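Local coordinates for minor capsid protein VP1 (Human bocavirus 3, PDB 5US7) that builds, as 60 copies of a single fold, the T=1 icosahedral capsid of a human parvovirus, at residues A342-P347 with Q403-Y408; I254-M259 with S376-Q381; V397-N402 with H426-P431. One frame throughout, in Å; residues are numbered along the deposited sequence.

Contact 1 (A342-P347 with Q403-Y408)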
# COMPACT_ATOMS: atom_id res chain seq x y z
N ALA A 342 102.95 1.78 -53.26
CA ALA A 342 103.35 0.60 -52.51
C ALA A 342 102.21 0.04 -51.67
O ALA A 342 101.98 -1.17 -51.66
CB ALA A 342 104.55 0.92 -51.63
N GLY A 343 101.49 0.89 -50.96
CA GLY A 343 100.56 0.35 -49.98
C GLY A 343 101.35 -0.33 -48.89
O GLY A 343 102.15 0.30 -48.19
N SER A 344 101.12 -1.63 -48.72
CA SER A 344 102.00 -2.48 -47.93
C SER A 344 103.28 -2.69 -48.73
O SER A 344 103.59 -1.89 -49.61
CB SER A 344 101.33 -3.80 -47.59
OG SER A 344 100.20 -3.59 -46.78
N LEU A 345 104.07 -3.70 -48.38
CA LEU A 345 105.19 -4.19 -49.17
C LEU A 345 106.56 -3.58 -48.91
O LEU A 345 107.49 -3.93 -49.66
CB LEU A 345 104.95 -4.09 -50.68
CG LEU A 345 104.29 -5.29 -51.34
CD1 LEU A 345 102.90 -5.41 -50.84
CD2 LEU A 345 104.32 -5.10 -52.84
N ARG A 346 106.74 -2.70 -47.92
CA ARG A 346 108.11 -2.33 -47.59
C ARG A 346 108.78 -1.63 -48.77
O ARG A 346 109.51 -2.25 -49.56
CB ARG A 346 108.89 -3.57 -47.15
CG ARG A 346 110.39 -3.43 -46.99
CD ARG A 346 110.80 -2.46 -45.93
NE ARG A 346 112.25 -2.47 -45.79
CZ ARG A 346 113.07 -1.71 -46.51
NH1 ARG A 346 112.57 -0.86 -47.39
NH2 ARG A 346 114.38 -1.79 -46.33
N PRO A 347 108.50 -0.34 -48.94
CA PRO A 347 108.77 0.35 -50.21
C PRO A 347 110.15 0.19 -50.83
O PRO A 347 110.30 0.44 -52.03
CB PRO A 347 108.52 1.82 -49.84
CG PRO A 347 108.75 1.87 -48.38
CD PRO A 347 108.18 0.60 -47.87
N GLN A 403 94.67 -12.42 -49.17
CA GLN A 403 95.58 -11.36 -48.80
C GLN A 403 95.03 -10.63 -47.59
O GLN A 403 93.83 -10.37 -47.50
CB GLN A 403 95.81 -10.40 -49.95
CG GLN A 403 96.71 -10.95 -51.01
CD GLN A 403 96.95 -9.95 -52.09
OE1 GLN A 403 96.14 -9.06 -52.31
NE2 GLN A 403 98.08 -10.06 -52.76
N ILE A 404 95.91 -10.33 -46.65
CA ILE A 404 95.53 -9.70 -45.40
C ILE A 404 96.57 -8.64 -45.07
O ILE A 404 97.76 -8.95 -44.96
CB ILE A 404 95.40 -10.73 -44.27
CG1 ILE A 404 94.13 -11.55 -44.49
CG2 ILE A 404 95.48 -10.07 -42.92
CD1 ILE A 404 93.96 -12.70 -43.60
N TRP A 405 96.12 -7.40 -44.92
CA TRP A 405 96.99 -6.29 -44.59
C TRP A 405 96.17 -5.33 -43.73
O TRP A 405 94.99 -5.56 -43.47
CB TRP A 405 97.52 -5.61 -45.85
CG TRP A 405 96.49 -4.90 -46.69
CD1 TRP A 405 96.23 -3.57 -46.71
CD2 TRP A 405 95.57 -5.50 -47.60
NE1 TRP A 405 95.22 -3.29 -47.59
CE2 TRP A 405 94.79 -4.46 -48.15
CE3 TRP A 405 95.33 -6.80 -48.02
CZ2 TRP A 405 93.79 -4.70 -49.08
CZ3 TRP A 405 94.34 -7.03 -48.94
CH2 TRP A 405 93.58 -5.99 -49.46
N ASP A 406 96.80 -4.26 -43.30
CA ASP A 406 96.07 -3.21 -42.61
C ASP A 406 96.40 -1.88 -43.27
O ASP A 406 97.43 -1.71 -43.92
CB ASP A 406 96.39 -3.17 -41.12
CG ASP A 406 97.84 -2.95 -40.86
OD1 ASP A 406 98.62 -2.99 -41.83
OD2 ASP A 406 98.22 -2.76 -39.68
N ARG A 407 95.49 -0.93 -43.08
CA ARG A 407 95.59 0.33 -43.79
C ARG A 407 96.78 1.13 -43.29
O ARG A 407 97.34 0.86 -42.23
CB ARG A 407 94.30 1.13 -43.62
CG ARG A 407 93.08 0.34 -44.01
CD ARG A 407 91.84 1.18 -43.94
NE ARG A 407 91.85 2.18 -45.00
CZ ARG A 407 91.99 3.48 -44.80
NH1 ARG A 407 92.11 3.96 -43.57
NH2 ARG A 407 91.98 4.30 -45.83
N TYR A 408 97.20 2.09 -44.10
CA TYR A 408 98.34 2.92 -43.78
C TYR A 408 98.19 3.51 -42.38
O TYR A 408 97.13 4.04 -42.05
CB TYR A 408 98.48 4.04 -44.80
CG TYR A 408 99.60 5.00 -44.51
CD1 TYR A 408 100.90 4.67 -44.83
CD2 TYR A 408 99.35 6.22 -43.91
CE1 TYR A 408 101.92 5.53 -44.56
CE2 TYR A 408 100.38 7.09 -43.65
CZ TYR A 408 101.66 6.74 -43.97
OH TYR A 408 102.69 7.60 -43.71
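Ser-344 turns its hydroxyl opposite its own carbonyl carbon and next to the backbone N (chi1 -64°), while Trp-405 holds its indole between backbone N and carbonyl carbon (chi1 67°). These two settings bring OG of Ser-344 against the root of the tryptophan side chain: OG lies 3.5 Å from Trp-405 CB, 3.9 Å from CG and 4.0 Å from CD1. The oxygen comes in obliquely to the indole, beside the CB-CG bond, and the contact is a van der Waals one. Beyond it, the same OG is 4.4 Å from the carbonyl O of Asp-406, which marks the edge of a small, buried patch. Both segments belong to the very long excursion between the G and H strands of the parvovirus jelly-roll barrel, and here two parts of it that are remote in sequence meet at this one point. Of the two, 403-408 carries the short strand 404-405, and Ile-404 and Trp-405 pair antiparallel with a strand of a neighbouring subunit. The polar end of Trp-405 points elsewhere, NE1 being hydrogen-bonded to OD2 of Asp-430. Gln-381 stands beside both Ser-344 and Trp-405, and its NE2 is hydrogen-bonded to O of Ile-404.

Contact 2 (I254-M259 with S376-Q381)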
# COMPACT_ATOMS: atom_id res chain seq x y z
N ILE A 254 102.95 -10.41 -34.50
CA ILE A 254 103.43 -11.43 -35.43
C ILE A 254 102.69 -11.31 -36.74
O ILE A 254 101.56 -10.80 -36.79
CB ILE A 254 103.25 -12.85 -34.86
CG1 ILE A 254 101.79 -13.09 -34.51
CG2 ILE A 254 104.16 -13.08 -33.68
CD1 ILE A 254 101.48 -14.50 -34.13
N PRO A 255 103.30 -11.76 -37.82
CA PRO A 255 102.59 -11.86 -39.09
C PRO A 255 101.49 -12.89 -38.99
O PRO A 255 101.50 -13.74 -38.09
CB PRO A 255 103.68 -12.31 -40.06
CG PRO A 255 104.93 -11.86 -39.46
CD PRO A 255 104.74 -12.03 -37.99
N PRO A 256 100.50 -12.84 -39.88
CA PRO A 256 99.49 -13.90 -39.89
C PRO A 256 100.06 -15.26 -40.22
O PRO A 256 99.39 -16.27 -39.97
CB PRO A 256 98.50 -13.43 -40.96
CG PRO A 256 99.31 -12.57 -41.84
CD PRO A 256 100.27 -11.86 -40.95
N GLY A 257 101.27 -15.33 -40.77
CA GLY A 257 101.88 -16.60 -41.07
C GLY A 257 102.53 -17.28 -39.89
O GLY A 257 102.83 -18.48 -39.97
N LEU A 258 102.76 -16.56 -38.81
CA LEU A 258 103.39 -17.09 -37.61
C LEU A 258 102.39 -17.61 -36.59
O LEU A 258 102.77 -17.90 -35.46
CB LEU A 258 104.29 -16.05 -36.96
CG LEU A 258 105.74 -16.16 -37.40
CD1 LEU A 258 105.89 -15.89 -38.88
CD2 LEU A 258 106.58 -15.21 -36.59
N MET A 259 101.12 -17.72 -36.96
CA MET A 259 100.11 -18.19 -36.02
C MET A 259 100.11 -19.70 -36.10
O MET A 259 99.57 -20.28 -37.05
CB MET A 259 98.74 -17.64 -36.41
CG MET A 259 98.57 -16.15 -36.29
SD MET A 259 97.06 -15.65 -37.15
CE MET A 259 95.81 -16.47 -36.17
N SER A 376 104.35 -2.49 -36.73
CA SER A 376 103.33 -3.53 -36.84
C SER A 376 103.78 -4.59 -37.83
O SER A 376 104.47 -4.30 -38.81
CB SER A 376 102.00 -2.92 -37.27
OG SER A 376 101.02 -3.91 -37.43
N MET A 377 103.40 -5.84 -37.56
CA MET A 377 103.77 -6.91 -38.47
C MET A 377 102.86 -6.97 -39.68
O MET A 377 103.29 -7.42 -40.75
CB MET A 377 103.77 -8.24 -37.73
CG MET A 377 104.86 -8.33 -36.68
SD MET A 377 106.51 -8.20 -37.38
CE MET A 377 106.96 -6.53 -36.95
N LEU A 378 101.63 -6.51 -39.55
CA LEU A 378 100.94 -6.04 -40.74
C LEU A 378 101.63 -4.77 -41.23
O LEU A 378 102.42 -4.15 -40.53
CB LEU A 378 99.46 -5.79 -40.46
CG LEU A 378 98.51 -6.98 -40.54
CD1 LEU A 378 98.78 -7.75 -41.80
CD2 LEU A 378 98.67 -7.91 -39.37
N ARG A 379 101.33 -4.41 -42.47
CA ARG A 379 102.15 -3.56 -43.32
C ARG A 379 103.53 -4.17 -43.52
O ARG A 379 103.74 -5.35 -43.22
CB ARG A 379 102.37 -2.17 -42.69
CG ARG A 379 101.14 -1.39 -42.32
CD ARG A 379 100.47 -0.79 -43.51
NE ARG A 379 101.30 0.24 -44.11
CZ ARG A 379 101.01 0.86 -45.24
NH1 ARG A 379 99.90 0.54 -45.89
NH2 ARG A 379 101.81 1.79 -45.72
N ASP A 380 104.49 -3.34 -43.91
CA ASP A 380 105.90 -3.70 -44.05
C ASP A 380 106.11 -5.10 -44.64
O ASP A 380 107.02 -5.82 -44.22
CB ASP A 380 106.60 -3.58 -42.70
CG ASP A 380 108.11 -3.63 -42.83
OD1 ASP A 380 108.69 -2.67 -43.36
OD2 ASP A 380 108.70 -4.65 -42.43
N GLN A 381 105.30 -5.50 -45.61
CA GLN A 381 105.27 -6.89 -46.04
C GLN A 381 106.24 -7.14 -47.20
O GLN A 381 106.92 -6.23 -47.66
CB GLN A 381 103.85 -7.29 -46.41
CG GLN A 381 102.92 -7.36 -45.23
CD GLN A 381 101.48 -7.55 -45.63
OE1 GLN A 381 101.08 -7.17 -46.72
NE2 GLN A 381 100.69 -8.13 -44.74
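Pro-255, whose ring lies beside Met-377, accepts through its carbonyl O a backbone hydrogen bond of 3.2 Å from Leu-258 N. That bond closes a turn with Pro-256 and Gly-257 at its corners, their backbone angles near those of type I. The other polar link inside a segment, from Ser-376 OG to Leu-378 O, is weak at 3.4 Å. Most of the contact across the segments is made by Met-377. Its CB rests on the peptide joining Ile-254 to Pro-255, 3.4 Å from Ile-254 C and 3.6 Å from Pro-255 N, and on the proline ring at CD, 3.9 Å away. CG lies opposite the methionine's own carbonyl carbon (chi1 -67°), which lays it along the backbone of Ile-254, 3.6 Å from the N of that residue. Farther out the chain bends at chi2 and chi3, so the thioether leads away from 254-259. Proline and methionine side chains run alongside each other and point the same way. A looser apolar touch, Pro-256 CD to Leu-378 CD1 at 4.5 Å, extends the patch. The backbone of Met-377 is hydrogen-bonded to that of Ala-252, two residues before Ile-254, while Ile-197 of a neighbouring subunit packs on Pro-255. Both segments lie in the long GH excursion of the jelly roll. Since Pro-255 and Pro-256 have no N-H to offer, this side of the turn meets Met-377 and Leu-378 through hydrocarbon and peptide surface, held by dispersion and exclusion of water.

Contact 3 (V397-N402 with H426-P431)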
# COMPACT_ATOMS: atom_id res chain seq x y z
N VAL A 397 102.69 -7.01 -56.66
CA VAL A 397 101.77 -7.92 -55.99
C VAL A 397 100.37 -7.38 -56.23
O VAL A 397 99.98 -6.36 -55.65
CB VAL A 397 102.07 -8.03 -54.50
CG1 VAL A 397 101.06 -8.92 -53.82
CG2 VAL A 397 103.47 -8.55 -54.28
N TRP A 398 99.61 -8.06 -57.07
CA TRP A 398 98.26 -7.65 -57.37
C TRP A 398 97.34 -8.23 -56.31
O TRP A 398 97.79 -8.79 -55.32
CB TRP A 398 97.89 -8.10 -58.78
CG TRP A 398 98.75 -7.46 -59.80
CD1 TRP A 398 99.92 -7.94 -60.28
CD2 TRP A 398 98.50 -6.23 -60.47
NE1 TRP A 398 100.42 -7.08 -61.21
CE2 TRP A 398 99.57 -6.02 -61.34
CE3 TRP A 398 97.48 -5.28 -60.41
CZ2 TRP A 398 99.65 -4.90 -62.16
CZ3 TRP A 398 97.56 -4.18 -61.21
CH2 TRP A 398 98.63 -4.00 -62.08
N MET A 399 96.03 -8.10 -56.49
CA MET A 399 95.13 -8.81 -55.60
C MET A 399 95.24 -10.30 -55.82
O MET A 399 95.41 -10.78 -56.94
CB MET A 399 93.69 -8.39 -55.80
CG MET A 399 93.33 -7.09 -55.17
SD MET A 399 91.59 -6.81 -55.44
CE MET A 399 91.41 -5.27 -54.58
N PHE A 400 95.15 -11.04 -54.72
CA PHE A 400 95.18 -12.48 -54.73
C PHE A 400 94.30 -12.90 -53.58
O PHE A 400 94.12 -12.12 -52.64
CB PHE A 400 96.62 -12.98 -54.57
CG PHE A 400 96.80 -14.43 -54.80
CD1 PHE A 400 96.87 -14.92 -56.09
CD2 PHE A 400 96.95 -15.31 -53.75
CE1 PHE A 400 97.05 -16.25 -56.31
CE2 PHE A 400 97.13 -16.64 -53.98
CZ PHE A 400 97.18 -17.11 -55.26
N PRO A 401 93.68 -14.08 -53.63
CA PRO A 401 92.87 -14.51 -52.50
C PRO A 401 93.70 -14.59 -51.24
O PRO A 401 94.91 -14.77 -51.28
CB PRO A 401 92.38 -15.89 -52.93
CG PRO A 401 92.38 -15.83 -54.36
CD PRO A 401 93.55 -15.00 -54.76
N ASN A 402 93.02 -14.42 -50.11
CA ASN A 402 93.63 -14.60 -48.80
C ASN A 402 94.71 -13.58 -48.52
O ASN A 402 95.61 -13.83 -47.73
CB ASN A 402 94.21 -15.99 -48.66
CG ASN A 402 93.18 -17.05 -48.75
OD1 ASN A 402 92.02 -16.82 -48.43
ND2 ASN A 402 93.56 -18.21 -49.26
N HIS A 426 83.98 -1.28 -58.61
CA HIS A 426 85.21 -0.95 -57.91
C HIS A 426 85.68 -2.18 -57.16
O HIS A 426 84.90 -3.08 -56.85
CB HIS A 426 85.01 0.22 -56.95
CG HIS A 426 83.99 -0.04 -55.89
ND1 HIS A 426 84.25 -0.82 -54.78
CD2 HIS A 426 82.71 0.36 -55.78
CE1 HIS A 426 83.17 -0.88 -54.03
NE2 HIS A 426 82.22 -0.17 -54.61
N THR A 427 86.97 -2.21 -56.87
CA THR A 427 87.55 -3.25 -56.04
C THR A 427 87.42 -2.83 -54.58
O THR A 427 86.70 -1.88 -54.25
CB THR A 427 88.99 -3.50 -56.44
OG1 THR A 427 89.74 -2.30 -56.29
CG2 THR A 427 89.06 -3.94 -57.88
N THR A 428 88.08 -3.54 -53.68
CA THR A 428 88.05 -3.15 -52.28
C THR A 428 88.65 -1.76 -52.13
O THR A 428 89.57 -1.38 -52.86
CB THR A 428 88.80 -4.15 -51.41
OG1 THR A 428 88.49 -3.91 -50.03
CG2 THR A 428 90.28 -4.01 -51.58
N ILE A 429 88.10 -0.97 -51.22
CA ILE A 429 88.46 0.43 -51.12
C ILE A 429 89.20 0.66 -49.82
O ILE A 429 88.61 0.65 -48.73
CB ILE A 429 87.22 1.34 -51.19
CG1 ILE A 429 86.49 1.13 -52.51
CG2 ILE A 429 87.63 2.77 -51.05
CD1 ILE A 429 87.32 1.44 -53.72
N ASP A 430 90.51 0.87 -49.92
CA ASP A 430 91.20 1.70 -48.98
C ASP A 430 92.19 2.51 -49.79
O ASP A 430 92.92 1.94 -50.62
CB ASP A 430 91.91 0.90 -47.89
CG ASP A 430 92.92 -0.09 -48.44
OD1 ASP A 430 92.88 -0.39 -49.65
OD2 ASP A 430 93.77 -0.55 -47.66
N PRO A 431 92.30 3.81 -49.56
CA PRO A 431 93.37 4.56 -50.19
C PRO A 431 94.67 4.36 -49.43
O PRO A 431 94.68 4.08 -48.23
CB PRO A 431 92.88 6.01 -50.10
CG PRO A 431 91.95 6.01 -48.98
CD PRO A 431 91.27 4.69 -48.99
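Van der Waals packing joins the segments through one group, the terminal methyl of Met-399, which meets Thr-427 and Thr-428. With CG opposite the methionine's carbonyl carbon (chi1 -78°) and the rest of the chain extended, the side chain spans a gap of 9.4 Å between the CA atoms of Met-399 and Thr-427. CE ends 3.4 Å from Thr-428 CG2 and 3.5 Å from Thr-427 CB, with Thr-427 OG1 a little farther at 3.8 Å. The methionine slants across both threonines, its methyl touching the CG2 methyl of Thr-428 and the branch point CB of Thr-427.

Polar bonds lie to the side of this packing. ND1 of His-426 donates to the carbonyl O of Thr-427 at 2.7 Å, almost straight at 174° and in the plane of the imidazole, though the donor is tilted from the carbonyl plane. Thr-427 OG1 is occupied across the interface, bonded to O of Phe-400 and N of Gln-403 of a neighbouring subunit.

Aromatic and methionine packing crosses between chains: Trp-398 meets Trp-398 of two neighbouring subunits, the ring planes at about 60°, and Met-399 packs on Met-399 of both. Such a cyclic set of like residues fits a threefold axis, where GH loops of parvovirus capsids intertwine. Chemically, the thioether's methyl meets the two threonines of its own chain through van der Waals contact, without a directional bond, while Thr-427 OG1 takes part in the directional bonds to the neighbouring subunit.

Overall arrangement
From the N terminus, the chain leaves strand 236-248 of the jelly roll and opens contact 2 at 254-259. Contact 1 opens at 342-347 before 376-381 closes contact 2, so these two cross. Contact 3 then opens at 397-402, contact 1 closes at 403-408, and contact 3 closes at 426-431; contacts 1 and 3 therefore also cross, whereas contacts 2 and 3 follow in series. Contact 1 sits in the middle, its centre about 10 Å from each of the other two centres, which lie about 18 Å apart. Together they tie separate stretches of the GH excursion, contact 1 joining the other two, beside one neighbouring subunit and, at contact 3, a second, before strand 445-449 rejoins the barrel.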